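Local coordinates for protein flavin-dependent monooxygenase, oxygenase subunit HsaA (Rhodococcus sp., PDB 2RFQ) that hydroxylates the phenolic ring of the steroid intermediate 3-HSA to the catechol 3,4-DHSA during cholesterol breakdown, using reduced FMN and oxygen, at residues N93-L98 and K211-L216; S118-M123 and F166-I171; A151-P156 and V195-V200; R206-K211 and L216-L221. All coordinates share one frame; numbering follows the deposited sequence. Where two conformers were deposited one is given.

The four contacts lie in and around the beta domain of this acyl-CoA dehydrogenase-like fold, interactions 1 and 2 at its border with the helices. Interaction 1 joins the end of helix 80-96 to the short helix 210-214; interaction 4, its centre about 5 Å away, folds the loop after that helix against strand 207-209. Interactions 2 and 3, centres about 6 Å apart, belong to one mixed sheet, which strand 207-209 extends toward interaction 4. Along the chain, interactions 2 and 3 interleave between the two segments of interaction 1, and interaction 4 alternates with interaction 1, sharing Lys211 and Leu216. His95 bonds Tyr120 across interactions 1 and 2, so helix and sheet meet beside the FMN site inferred from relatives.

Interaction 1: residues N93-L98 and K211-L216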
loop_
_atom_site.group_PDB
_atom_site.type_symbol
_atom_site.label_atom_id
_atom_site.label_comp_id
_atom_site.label_asym_id
_atom_site.label_seq_id
_atom_site.Cartn_x
_atom_site.Cartn_y
_atom_site.Cartn_z
ATOM N N ASN A 93 -21.552 8.420 30.238
ATOM C CA ASN A 93 -22.327 7.804 31.339
ATOM C C ASN A 93 -21.501 6.764 32.083
ATOM O O ASN A 93 -21.717 6.520 33.272
ATOM C CB ASN A 93 -23.668 7.257 30.830
ATOM C CG ASN A 93 -24.627 8.384 30.422
ATOM O OD1 ASN A 93 -24.351 9.563 30.673
ATOM N ND2 ASN A 93 -25.729 8.033 29.764
ATOM N N TRP A 94 -20.541 6.194 31.371
ATOM C CA TRP A 94 -19.515 5.352 31.967
ATOM C C TRP A 94 -18.556 6.237 32.793
ATOM O O TRP A 94 -18.237 5.937 33.946
ATOM C CB TRP A 94 -18.748 4.598 30.853
ATOM C CG TRP A 94 -17.621 3.706 31.340
ATOM C CD1 TRP A 94 -17.691 2.359 31.607
ATOM C CD2 TRP A 94 -16.261 4.097 31.605
ATOM N NE1 TRP A 94 -16.460 1.893 32.052
ATOM C CE2 TRP A 94 -15.567 2.935 32.040
ATOM C CE3 TRP A 94 -15.561 5.308 31.505
ATOM C CZ2 TRP A 94 -14.221 2.951 32.380
ATOM C CZ3 TRP A 94 -14.186 5.320 31.869
ATOM C CH2 TRP A 94 -13.553 4.153 32.298
ATOM N N HIS A 95 -18.089 7.324 32.193
ATOM C CA HIS A 95 -17.139 8.216 32.881
ATOM C C HIS A 95 -17.747 8.779 34.170
ATOM O O HIS A 95 -17.092 8.782 35.224
ATOM C CB HIS A 95 -16.704 9.361 31.944
ATOM C CG HIS A 95 -15.537 10.159 32.459
ATOM N ND1 HIS A 95 -15.090 11.297 31.825
ATOM C CD2 HIS A 95 -14.722 9.979 33.531
ATOM C CE1 HIS A 95 -14.051 11.792 32.482
ATOM N NE2 HIS A 95 -13.795 11.002 33.512
ATOM N N LEU A 96 -19.012 9.203 34.115
ATOM C CA LEU A 96 -19.630 9.779 35.307
ATOM C C LEU A 96 -19.750 8.778 36.460
ATOM O O LEU A 96 -19.738 9.168 37.620
ATOM C CB LEU A 96 -20.998 10.385 34.982
ATOM C CG LEU A 96 -21.617 11.235 36.098
ATOM C CD1 LEU A 96 -20.748 12.427 36.465
ATOM C CD2 LEU A 96 -23.044 11.698 35.737
ATOM N N ALA A 97 -19.876 7.491 36.140
ATOM C CA ALA A 97 -19.931 6.429 37.153
ATOM C C ALA A 97 -18.696 6.416 38.051
ATOM O O ALA A 97 -18.734 5.841 39.133
ATOM C CB ALA A 97 -20.071 5.079 36.472
ATOM N N LEU A 98 -17.602 7.019 37.562
ATOM C CA LEU A 98 -16.337 7.045 38.281
ATOM C C LEU A 98 -16.221 8.268 39.188
ATOM O O LEU A 98 -15.419 8.263 40.128
ATOM C CB LEU A 98 -15.141 6.978 37.317
ATOM C CG LEU A 98 -15.099 5.817 36.310
ATOM C CD1 LEU A 98 -13.956 6.007 35.309
ATOM C CD2 LEU A 98 -14.928 4.518 37.045
ATOM N N LYS A 211 -5.490 10.122 36.815
ATOM C CA LYS A 211 -4.589 9.264 37.606
ATOM C C LYS A 211 -5.354 8.424 38.630
ATOM O O LYS A 211 -5.042 7.249 38.823
ATOM C CB LYS A 211 -3.489 10.103 38.291
ATOM C CG LYS A 211 -2.330 9.283 38.875
ATOM C CD LYS A 211 -1.649 8.443 37.781
ATOM C CE LYS A 211 -0.324 7.842 38.250
ATOM N NZ LYS A 211 0.141 6.770 37.304
ATOM N N ALA A 212 -6.353 9.024 39.282
ATOM C CA ALA A 212 -7.211 8.309 40.242
ATOM C C ALA A 212 -7.952 7.193 39.532
ATOM O O ALA A 212 -8.134 6.104 40.076
ATOM C CB ALA A 212 -8.204 9.252 40.887
HETATM N N MSE A 213 -8.394 7.473 38.313
HETATM C CA MSE A 213 -9.059 6.453 37.525
HETATM C C MSE A 213 -8.121 5.286 37.260
HETATM O O MSE A 213 -8.478 4.125 37.519
HETATM C CB MSE A 213 -9.587 7.044 36.221
HETATM C CG MSE A 213 -10.795 7.914 36.444
HETATM SE SE MSE A 213 -11.214 8.986 34.856
HETATM C CE MSE A 213 -11.179 7.550 33.473
ATOM N N SER A 214 -6.917 5.591 36.785
ATOM C CA SER A 214 -5.937 4.562 36.430
ATOM C C SER A 214 -5.464 3.783 37.658
ATOM O O SER A 214 -5.096 2.613 37.562
ATOM C CB SER A 214 -4.755 5.188 35.692
ATOM O OG SER A 214 -5.207 5.901 34.561
ATOM N N ASN A 215 -5.491 4.444 38.819
ATOM C CA ASN A 215 -5.119 3.820 40.099
ATOM C C ASN A 215 -6.237 2.973 40.720
ATOM O O ASN A 215 -6.074 2.438 41.821
ATOM C CB ASN A 215 -4.701 4.896 41.117
ATOM C CG ASN A 215 -3.311 5.465 40.847
ATOM O OD1 ASN A 215 -2.520 4.901 40.085
ATOM N ND2 ASN A 215 -3.014 6.600 41.473
ATOM N N LEU A 216 -7.374 2.879 40.025
ATOM C CA LEU A 216 -8.573 2.221 40.567
ATOM C C LEU A 216 -9.029 2.799 41.906
ATOM O O LEU A 216 -9.657 2.106 42.731
ATOM C CB LEU A 216 -8.397 0.692 40.626
ATOM C CG LEU A 216 -8.238 0.030 39.251
ATOM C CD1 LEU A 216 -7.510 -1.316 39.325
ATOM C CD2 LEU A 216 -9.602 -0.116 38.558
#
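Met213 and the trio Trp94, His95 and Leu98 form a helix-to-helix packing contact at the border between the N-terminal helices and the beta domain of this acyl-CoA dehydrogenase-like fold. Met213, built as selenomethionine, projects from the short helix 210-214 toward the end of helix 80-96, and its long flexible chain suits a site walled by differently shaped groups. A bend at chi3 (50°) swings CE toward Leu98 and Trp94, while SE, set by the torsions before it, faces His95. SE lies 3.5 Å from His95 NE2 and approaches the imidazole obliquely, 64° off the ring normal, a selenium-aromatic contact. The imidazole is tethered through ND1, hydrogen-bonded to Tyr120 OH, which fixes how the ring presents itself. Leu98 crosses the Met213 chain at about a right angle, its CD1 3.7 Å from Met213 CE and 3.9 Å from Met213 CG. Trp94, whose NE1 bonds Val228 O, offers only the far rim of its indole. There Met213 CE sits near the ring plane, at the edge, 4.1 Å from Trp94 CZ3.

Interaction 2: residues S118-M123 and F166-I171; sequences SSYAPM and FVSFLI
Phe166 begins the second segment by directing its ring at the loop that follows strand 116-119, where it meets Tyr120 and Pro122. Its CG stands opposite the backbone N (chi1 -164°), which carries the ring out toward that loop. Both partners lie at the ring edge, in its plane: Tyr120 O is 3.6 Å from Phe166 CZ, and Pro122 CB is 3.7 Å from Phe166 CE1. A flat aromatic suits this place because its rim can serve a carbonyl and a proline together. An alanine at this position is likely to leave Pro122 without its apolar neighbour and open a gap beside the Tyr120 carbonyl. Val167 next turns to the other side of the strand, and Ser168 returns to the contact. Its OG reaches the edge of the Tyr120 ring, 3.7 Å from Tyr120 CE1, where a small side chain leaves room for the phenol. Tyr120 OH is hydrogen-bonded with His95 ND1, while Ser118 CB rests over one face of the ring. Ser118, Ser119 and Tyr120 probably help bind FMN, as in relatives. No hydrogen bond joins the two segments, which sit on different neighbours of strand 150-159 or just beyond; their cohesion therefore comes from van der Waals contact, with aromatic C-H edges probably favourable beside the carbonyl and hydroxyl oxygens.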
loop_
_atom_site.group_PDB
_atom_site.type_symbol
_atom_site.label_atom_id
_atom_site.label_comp_id
_atom_site.label_asym_id
_atom_site.label_seq_id
_atom_site.Cartn_x
_atom_site.Cartn_y
_atom_site.Cartn_z
ATOM N N SER A 118 -18.629 16.337 26.177
ATOM C CA SER A 118 -17.262 16.476 26.691
ATOM C C SER A 118 -16.354 17.213 25.756
ATOM O O SER A 118 -16.677 17.415 24.583
ATOM C CB SER A 118 -16.639 15.095 26.922
ATOM O OG SER A 118 -16.443 14.458 25.657
ATOM N N SER A 119 -15.196 17.589 26.283
ATOM C CA SER A 119 -14.073 17.960 25.432
ATOM C C SER A 119 -12.861 17.649 26.284
ATOM O O SER A 119 -12.599 18.344 27.258
ATOM C CB SER A 119 -14.138 19.440 25.051
ATOM O OG SER A 119 -13.022 19.817 24.244
ATOM N N TYR A 120 -12.166 16.557 25.963
ATOM C CA TYR A 120 -11.111 16.081 26.886
ATOM C C TYR A 120 -9.731 16.660 26.635
ATOM O O TYR A 120 -8.855 16.596 27.522
ATOM C CB TYR A 120 -11.043 14.552 26.893
ATOM C CG TYR A 120 -12.238 13.857 27.504
ATOM C CD1 TYR A 120 -12.569 14.029 28.856
ATOM C CD2 TYR A 120 -13.030 12.997 26.733
ATOM C CE1 TYR A 120 -13.682 13.349 29.409
ATOM C CE2 TYR A 120 -14.121 12.321 27.267
ATOM C CZ TYR A 120 -14.450 12.507 28.617
ATOM O OH TYR A 120 -15.520 11.833 29.180
ATOM N N ALA A 121 -9.525 17.247 25.451
ATOM C CA ALA A 121 -8.253 17.904 25.145
ATOM C C ALA A 121 -8.089 19.131 26.042
ATOM O O ALA A 121 -9.078 19.791 26.377
ATOM C CB ALA A 121 -8.211 18.332 23.688
ATOM N N PRO A 122 -6.848 19.449 26.447
ATOM C CA PRO A 122 -6.716 20.571 27.367
ATOM C C PRO A 122 -6.898 21.904 26.657
ATOM O O PRO A 122 -5.983 22.381 25.977
ATOM C CB PRO A 122 -5.281 20.443 27.896
ATOM C CG PRO A 122 -4.536 19.689 26.829
ATOM C CD PRO A 122 -5.551 18.814 26.126
HETATM N N MSE A 123 -8.084 22.481 26.806
HETATM C CA MSE A 123 -8.394 23.787 26.230
HETATM C C MSE A 123 -8.902 24.752 27.298
HETATM O O MSE A 123 -9.567 25.760 27.006
HETATM C CB MSE A 123 -9.362 23.628 25.048
HETATM C CG MSE A 123 -8.676 22.943 23.881
HETATM SE SE MSE A 123 -9.831 22.799 22.303
HETATM C CE MSE A 123 -10.594 21.073 22.663
ATOM N N PHE A 166 -4.036 16.191 35.924
ATOM C CA PHE A 166 -4.885 16.353 34.746
ATOM C C PHE A 166 -6.198 15.693 35.050
ATOM O O PHE A 166 -6.237 14.510 35.394
ATOM C CB PHE A 166 -4.266 15.748 33.501
ATOM C CG PHE A 166 -4.922 16.219 32.230
ATOM C CD1 PHE A 166 -4.370 17.271 31.501
ATOM C CD2 PHE A 166 -6.108 15.636 31.785
ATOM C CE1 PHE A 166 -4.987 17.731 30.329
ATOM C CE2 PHE A 166 -6.734 16.078 30.619
ATOM C CZ PHE A 166 -6.171 17.136 29.888
ATOM N N VAL A 167 -7.276 16.464 34.927
ATOM C CA VAL A 167 -8.573 16.061 35.467
ATOM C C VAL A 167 -9.684 16.348 34.459
ATOM O O VAL A 167 -9.446 16.987 33.427
ATOM C CB VAL A 167 -8.877 16.865 36.759
ATOM C CG1 VAL A 167 -7.784 16.664 37.806
ATOM C CG2 VAL A 167 -9.014 18.352 36.430
ATOM N N SER A 168 -10.888 15.882 34.774
ATOM C CA SER A 168 -12.091 16.364 34.106
ATOM C C SER A 168 -12.913 17.190 35.079
ATOM O O SER A 168 -13.186 16.751 36.200
ATOM C CB SER A 168 -12.951 15.201 33.590
ATOM O OG SER A 168 -12.259 14.478 32.582
ATOM N N PHE A 169 -13.306 18.381 34.636
ATOM C CA PHE A 169 -14.208 19.234 35.402
ATOM C C PHE A 169 -15.627 18.997 34.923
ATOM O O PHE A 169 -15.926 19.165 33.728
ATOM C CB PHE A 169 -13.841 20.705 35.185
ATOM C CG PHE A 169 -12.408 21.032 35.521
ATOM C CD1 PHE A 169 -12.015 21.245 36.848
ATOM C CD2 PHE A 169 -11.454 21.126 34.512
ATOM C CE1 PHE A 169 -10.685 21.533 37.135
ATOM C CE2 PHE A 169 -10.111 21.434 34.805
ATOM C CZ PHE A 169 -9.735 21.639 36.108
ATOM N N LEU A 170 -16.515 18.629 35.848
ATOM C CA LEU A 170 -17.931 18.429 35.517
ATOM C C LEU A 170 -18.671 19.746 35.789
ATOM O O LEU A 170 -18.690 20.226 36.930
ATOM C CB LEU A 170 -18.538 17.301 36.385
ATOM C CG LEU A 170 -20.065 17.088 36.342
ATOM C CD1 LEU A 170 -20.564 16.598 34.977
ATOM C CD2 LEU A 170 -20.481 16.096 37.481
ATOM N N ILE A 171 -19.246 20.329 34.739
ATOM C CA ILE A 171 -19.835 21.667 34.815
ATOM C C ILE A 171 -21.250 21.656 34.226
ATOM O O ILE A 171 -21.454 21.078 33.142
ATOM C CB ILE A 171 -18.954 22.696 34.051
ATOM C CG1 ILE A 171 -17.508 22.624 34.568
ATOM C CG2 ILE A 171 -19.544 24.114 34.186
ATOM C CD1 ILE A 171 -16.546 23.760 34.091
#

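Interaction 3: residues A151-P156 and V195-V200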
loop_
_atom_site.group_PDB
_atom_site.type_symbol
_atom_site.label_atom_id
_atom_site.label_comp_id
_atom_site.label_asym_id
_atom_site.label_seq_id
_atom_site.Cartn_x
_atom_site.Cartn_y
_atom_site.Cartn_z
ATOM N N ALA A 151 -21.266 19.226 30.999
ATOM C CA ALA A 151 -20.077 18.850 30.218
ATOM C C ALA A 151 -18.991 18.379 31.145
ATOM O O ALA A 151 -18.892 18.857 32.281
ATOM C CB ALA A 151 -19.573 20.026 29.389
ATOM N N VAL A 152 -18.195 17.418 30.675
ATOM C CA VAL A 152 -16.947 17.084 31.360
ATOM C C VAL A 152 -15.793 17.549 30.487
ATOM O O VAL A 152 -15.709 17.238 29.281
ATOM C CB VAL A 152 -16.832 15.585 31.715
ATOM C CG1 VAL A 152 -17.778 15.243 32.862
ATOM C CG2 VAL A 152 -17.101 14.695 30.492
ATOM N N LEU A 153 -14.943 18.366 31.099
ATOM C CA LEU A 153 -13.978 19.167 30.370
ATOM C C LEU A 153 -12.585 18.881 30.889
ATOM O O LEU A 153 -12.330 19.034 32.085
ATOM C CB LEU A 153 -14.337 20.657 30.515
ATOM C CG LEU A 153 -15.741 21.015 29.976
ATOM C CD1 LEU A 153 -16.099 22.449 30.332
ATOM C CD2 LEU A 153 -15.809 20.791 28.485
ATOM N N GLY A 154 -11.701 18.428 29.994
ATOM C CA GLY A 154 -10.356 17.980 30.401
ATOM C C GLY A 154 -9.380 19.140 30.523
ATOM O O GLY A 154 -9.338 20.043 29.680
ATOM N N GLY A 155 -8.582 19.142 31.581
ATOM C CA GLY A 155 -7.569 20.174 31.685
ATOM C C GLY A 155 -6.706 19.998 32.905
ATOM O O GLY A 155 -7.006 19.155 33.764
ATOM N N PRO A 156 -5.628 20.789 32.983
ATOM C CA PRO A 156 -4.795 20.741 34.170
ATOM C C PRO A 156 -5.409 21.499 35.340
ATOM O O PRO A 156 -6.187 22.456 35.160
ATOM C CB PRO A 156 -3.508 21.438 33.716
ATOM C CG PRO A 156 -3.999 22.482 32.756
ATOM C CD PRO A 156 -5.142 21.786 32.009
ATOM N N VAL A 195 -17.418 24.929 23.982
ATOM C CA VAL A 195 -17.977 25.146 25.314
ATOM C C VAL A 195 -17.085 26.152 26.023
ATOM O O VAL A 195 -15.902 25.882 26.290
ATOM C CB VAL A 195 -18.069 23.830 26.095
ATOM C CG1 VAL A 195 -18.436 24.095 27.560
ATOM C CG2 VAL A 195 -19.097 22.880 25.422
ATOM N N VAL A 196 -17.661 27.320 26.280
ATOM C CA VAL A 196 -16.914 28.476 26.781
ATOM C C VAL A 196 -17.248 28.669 28.258
ATOM O O VAL A 196 -18.428 28.801 28.634
ATOM C CB VAL A 196 -17.228 29.763 25.983
ATOM C CG1 VAL A 196 -16.440 30.948 26.560
ATOM C CG2 VAL A 196 -16.906 29.583 24.484
ATOM N N VAL A 197 -16.193 28.667 29.069
ATOM C CA VAL A 197 -16.311 28.679 30.533
ATOM C C VAL A 197 -15.520 29.887 31.042
ATOM O O VAL A 197 -14.336 30.014 30.743
ATOM C CB VAL A 197 -15.759 27.346 31.138
ATOM C CG1 VAL A 197 -15.827 27.350 32.672
ATOM C CG2 VAL A 197 -16.520 26.138 30.579
ATOM N N GLU A 198 -16.185 30.773 31.784
ATOM C CA GLU A 198 -15.570 32.024 32.232
ATOM C C GLU A 198 -15.685 32.196 33.741
ATOM O O GLU A 198 -16.773 32.454 34.259
ATOM C CB GLU A 198 -16.186 33.223 31.507
ATOM C CG GLU A 198 -16.076 33.114 29.990
ATOM C CD GLU A 198 -16.654 34.299 29.244
ATOM O OE1 GLU A 198 -16.327 34.439 28.046
ATOM O OE2 GLU A 198 -17.402 35.100 29.848
ATOM N N ASP A 199 -14.562 32.034 34.434
ATOM C CA ASP A 199 -14.495 32.325 35.870
ATOM C C ASP A 199 -15.556 31.551 36.658
ATOM O O ASP A 199 -16.310 32.121 37.462
ATOM C CB ASP A 199 -14.641 33.844 36.084
ATOM C CG ASP A 199 -14.400 34.272 37.519
ATOM O OD1 ASP A 199 -13.528 33.671 38.195
ATOM O OD2 ASP A 199 -15.088 35.225 37.973
ATOM N N VAL A 200 -15.621 30.247 36.404
ATOM C CA VAL A 200 -16.651 29.396 36.994
ATOM C C VAL A 200 -16.112 28.564 38.147
ATOM O O VAL A 200 -15.066 27.934 38.027
ATOM C CB VAL A 200 -17.248 28.459 35.899
ATOM C CG1 VAL A 200 -18.062 27.326 36.517
ATOM C CG2 VAL A 200 -18.075 29.266 34.882
#
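Leu153 meets Val195 and Val197 across the inside of the curled mixed sheet that forms the beta domain of this acyl-CoA dehydrogenase-like fold. Strands 150-159 and 193-198 are not hydrogen-bonded neighbours here; they face each other, joined by aliphatic side chains alone. Leu153 sets out toward the opposite strand. Its nearly extended chi2 (172°) makes CD1 the leading methyl, and this single branch does the touching. The two valines stand two residues apart, so both turn their side chains to the same face, and each is crossed obliquely by the leucine. They share one rotamer yet use different branches: Val195 brings up CG1, the methyl opposite its backbone N, at 4.0 Å from Leu153 CD1, whereas Val197 brings up CG2, opposite its carbonyl carbon. Beta-branched valine suits such strands, since it fills space close to the backbone and leaves the longer leucine to bridge the interval. Trp139 and Ile171 also touch Leu153, and Val195 packs on Ser142 of the FMN site inferred by similarity, placing the cluster beside that site. Beyond the valines the chain turns a corner at a G1 beta bulge, where Asp199, with its positive phi of 55°, and Val200 both face Val135. The three contacting methyls close a compact triangle: Leu153 CD1 lies 3.7 Å from Val197 CG2, and Val197 CG2 lies 4.1 Å from Val195 CG1.

Interaction 4: residues R206-K211 and L216-L221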
loop_
_atom_site.group_PDB
_atom_site.type_symbol
_atom_site.label_atom_id
_atom_site.label_comp_id
_atom_site.label_asym_id
_atom_site.label_seq_id
_atom_site.Cartn_x
_atom_site.Cartn_y
_atom_site.Cartn_z
ATOM N N ARG A 206 -16.953 17.503 42.082
ATOM C CA ARG A 206 -17.262 17.463 40.649
ATOM C C ARG A 206 -15.999 17.446 39.770
ATOM O O ARG A 206 -16.053 17.745 38.573
ATOM C CB ARG A 206 -18.149 18.653 40.285
ATOM C CG ARG A 206 -19.563 18.543 40.835
ATOM C CD ARG A 206 -20.422 19.613 40.185
ATOM N NE ARG A 206 -21.712 19.764 40.860
ATOM C CZ ARG A 206 -22.440 20.875 40.795
ATOM N NH1 ARG A 206 -22.001 21.923 40.097
ATOM N NH2 ARG A 206 -23.607 20.948 41.429
ATOM N N VAL A 207 -14.867 17.056 40.354
ATOM C CA VAL A 207 -13.616 16.983 39.594
ATOM C C VAL A 207 -12.963 15.617 39.788
ATOM O O VAL A 207 -12.869 15.126 40.912
ATOM C CB VAL A 207 -12.651 18.123 40.018
ATOM C CG1 VAL A 207 -11.328 18.028 39.250
ATOM C CG2 VAL A 207 -13.317 19.458 39.775
ATOM N N LEU A 208 -12.541 14.992 38.686
ATOM C CA LEU A 208 -11.981 13.640 38.768
ATOM C C LEU A 208 -10.659 13.539 38.030
ATOM O O LEU A 208 -10.586 13.846 36.844
ATOM C CB LEU A 208 -12.954 12.621 38.172
ATOM C CG LEU A 208 -12.491 11.154 38.152
ATOM C CD1 LEU A 208 -12.242 10.595 39.545
ATOM C CD2 LEU A 208 -13.531 10.296 37.439
ATOM N N SER A 209 -9.622 13.086 38.735
ATOM C CA SER A 209 -8.309 12.946 38.131
ATOM C C SER A 209 -8.221 11.670 37.280
ATOM O O SER A 209 -8.662 10.613 37.701
ATOM C CB SER A 209 -7.248 12.876 39.236
ATOM O OG SER A 209 -6.004 12.511 38.660
ATOM N N PHE A 210 -7.652 11.767 36.087
ATOM C CA PHE A 210 -7.390 10.558 35.310
ATOM C C PHE A 210 -6.416 9.591 36.011
ATOM O O PHE A 210 -6.520 8.371 35.832
ATOM C CB PHE A 210 -6.897 10.913 33.921
ATOM C CG PHE A 210 -7.969 11.466 33.042
ATOM C CD1 PHE A 210 -8.888 10.617 32.417
ATOM C CD2 PHE A 210 -8.092 12.838 32.877
ATOM C CE1 PHE A 210 -9.894 11.136 31.590
ATOM C CE2 PHE A 210 -9.099 13.369 32.057
ATOM C CZ PHE A 210 -9.994 12.510 31.417
ATOM N N LYS A 211 -5.490 10.122 36.815
ATOM C CA LYS A 211 -4.589 9.264 37.606
ATOM C C LYS A 211 -5.354 8.424 38.630
ATOM O O LYS A 211 -5.042 7.249 38.823
ATOM C CB LYS A 211 -3.489 10.103 38.291
ATOM C CG LYS A 211 -2.330 9.283 38.875
ATOM C CD LYS A 211 -1.649 8.443 37.781
ATOM C CE LYS A 211 -0.324 7.842 38.250
ATOM N NZ LYS A 211 0.141 6.770 37.304
ATOM N N LEU A 216 -7.374 2.879 40.025
ATOM C CA LEU A 216 -8.573 2.221 40.567
ATOM C C LEU A 216 -9.029 2.799 41.906
ATOM O O LEU A 216 -9.657 2.106 42.731
ATOM C CB LEU A 216 -8.397 0.692 40.626
ATOM C CG LEU A 216 -8.238 0.030 39.251
ATOM C CD1 LEU A 216 -7.510 -1.316 39.325
ATOM C CD2 LEU A 216 -9.602 -0.116 38.558
ATOM N N THR A 217 -8.735 4.083 42.112
ATOM C CA THR A 217 -9.191 4.805 43.291
ATOM C C THR A 217 -10.286 5.851 43.005
ATOM O O THR A 217 -10.634 6.616 43.907
ATOM C CB THR A 217 -8.038 5.503 44.070
ATOM O OG1 THR A 217 -7.429 6.520 43.261
ATOM C CG2 THR A 217 -6.987 4.490 44.535
ATOM N N ALA A 218 -10.843 5.867 41.793
ATOM C CA ALA A 218 -11.936 6.806 41.503
ATOM C C ALA A 218 -13.050 6.561 42.514
ATOM O O ALA A 218 -13.367 5.396 42.800
ATOM C CB ALA A 218 -12.455 6.648 40.071
ATOM N N PRO A 219 -13.621 7.643 43.085
ATOM C CA PRO A 219 -14.569 7.481 44.196
ATOM C C PRO A 219 -15.877 6.776 43.832
ATOM O O PRO A 219 -16.515 6.191 44.716
ATOM C CB PRO A 219 -14.849 8.930 44.651
ATOM C CG PRO A 219 -14.508 9.774 43.488
ATOM C CD PRO A 219 -13.382 9.064 42.777
ATOM N N GLY A 220 -16.270 6.835 42.555
ATOM C CA GLY A 220 -17.529 6.201 42.095
ATOM C C GLY A 220 -17.497 4.686 42.147
ATOM O O GLY A 220 -18.553 4.037 42.139
ATOM N N LEU A 221 -16.293 4.118 42.182
ATOM C CA LEU A 221 -16.121 2.661 42.211
ATOM C C LEU A 221 -16.620 2.047 43.512
ATOM O O LEU A 221 -16.855 0.841 43.579
ATOM C CB LEU A 221 -14.652 2.276 42.017
ATOM C CG LEU A 221 -14.023 2.616 40.664
ATOM C CD1 LEU A 221 -12.574 2.193 40.705
ATOM C CD2 LEU A 221 -14.769 1.941 39.516
#
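The carbonyl oxygen of Ala212 is gripped twice by Thr217, and this tether helps turn the chain so that Ala218 and Pro219 come back against Leu208. Thr217 N probably hydrogen-bonds to it, and Thr217 OG1 adds a second bond to the same oxygen. The backbone bond closes the Schellman motif at Leu216, whose positive phi (55°) reverses the chain as the helix ends. Across the contact Leu208 works through one methyl. With its CG opposite the backbone N (chi1 178°), CD1 is carried to the returning loop, 3.8 Å from Pro219 CD and 4.0 Å from Ala218 CB. The leucine branch and the proline ring run alongside each other, pointing opposite ways. Small alanine allows this close approach, and proline offers a ring carbon instead of an amide hydrogen, so the meeting stays wholly apolar. At the other end of the short helix, Ser209 is the N-cap: its OG accepts a weak bond from Lys211 N (3.1 Å) and is also hydrogen-bonded to Asp165 OD1. A compact strand-helix-loop unit results. Strand 207-209 lies antiparallel to strand 162-172, with Leu208 and Ser168 bonded through their backbones, while the loop docks just past the C-terminal end of helix 80-96, where Gly220 N probably bonds Leu98 O; Leu208, from the strand, packs there on Leu98 and Phe99.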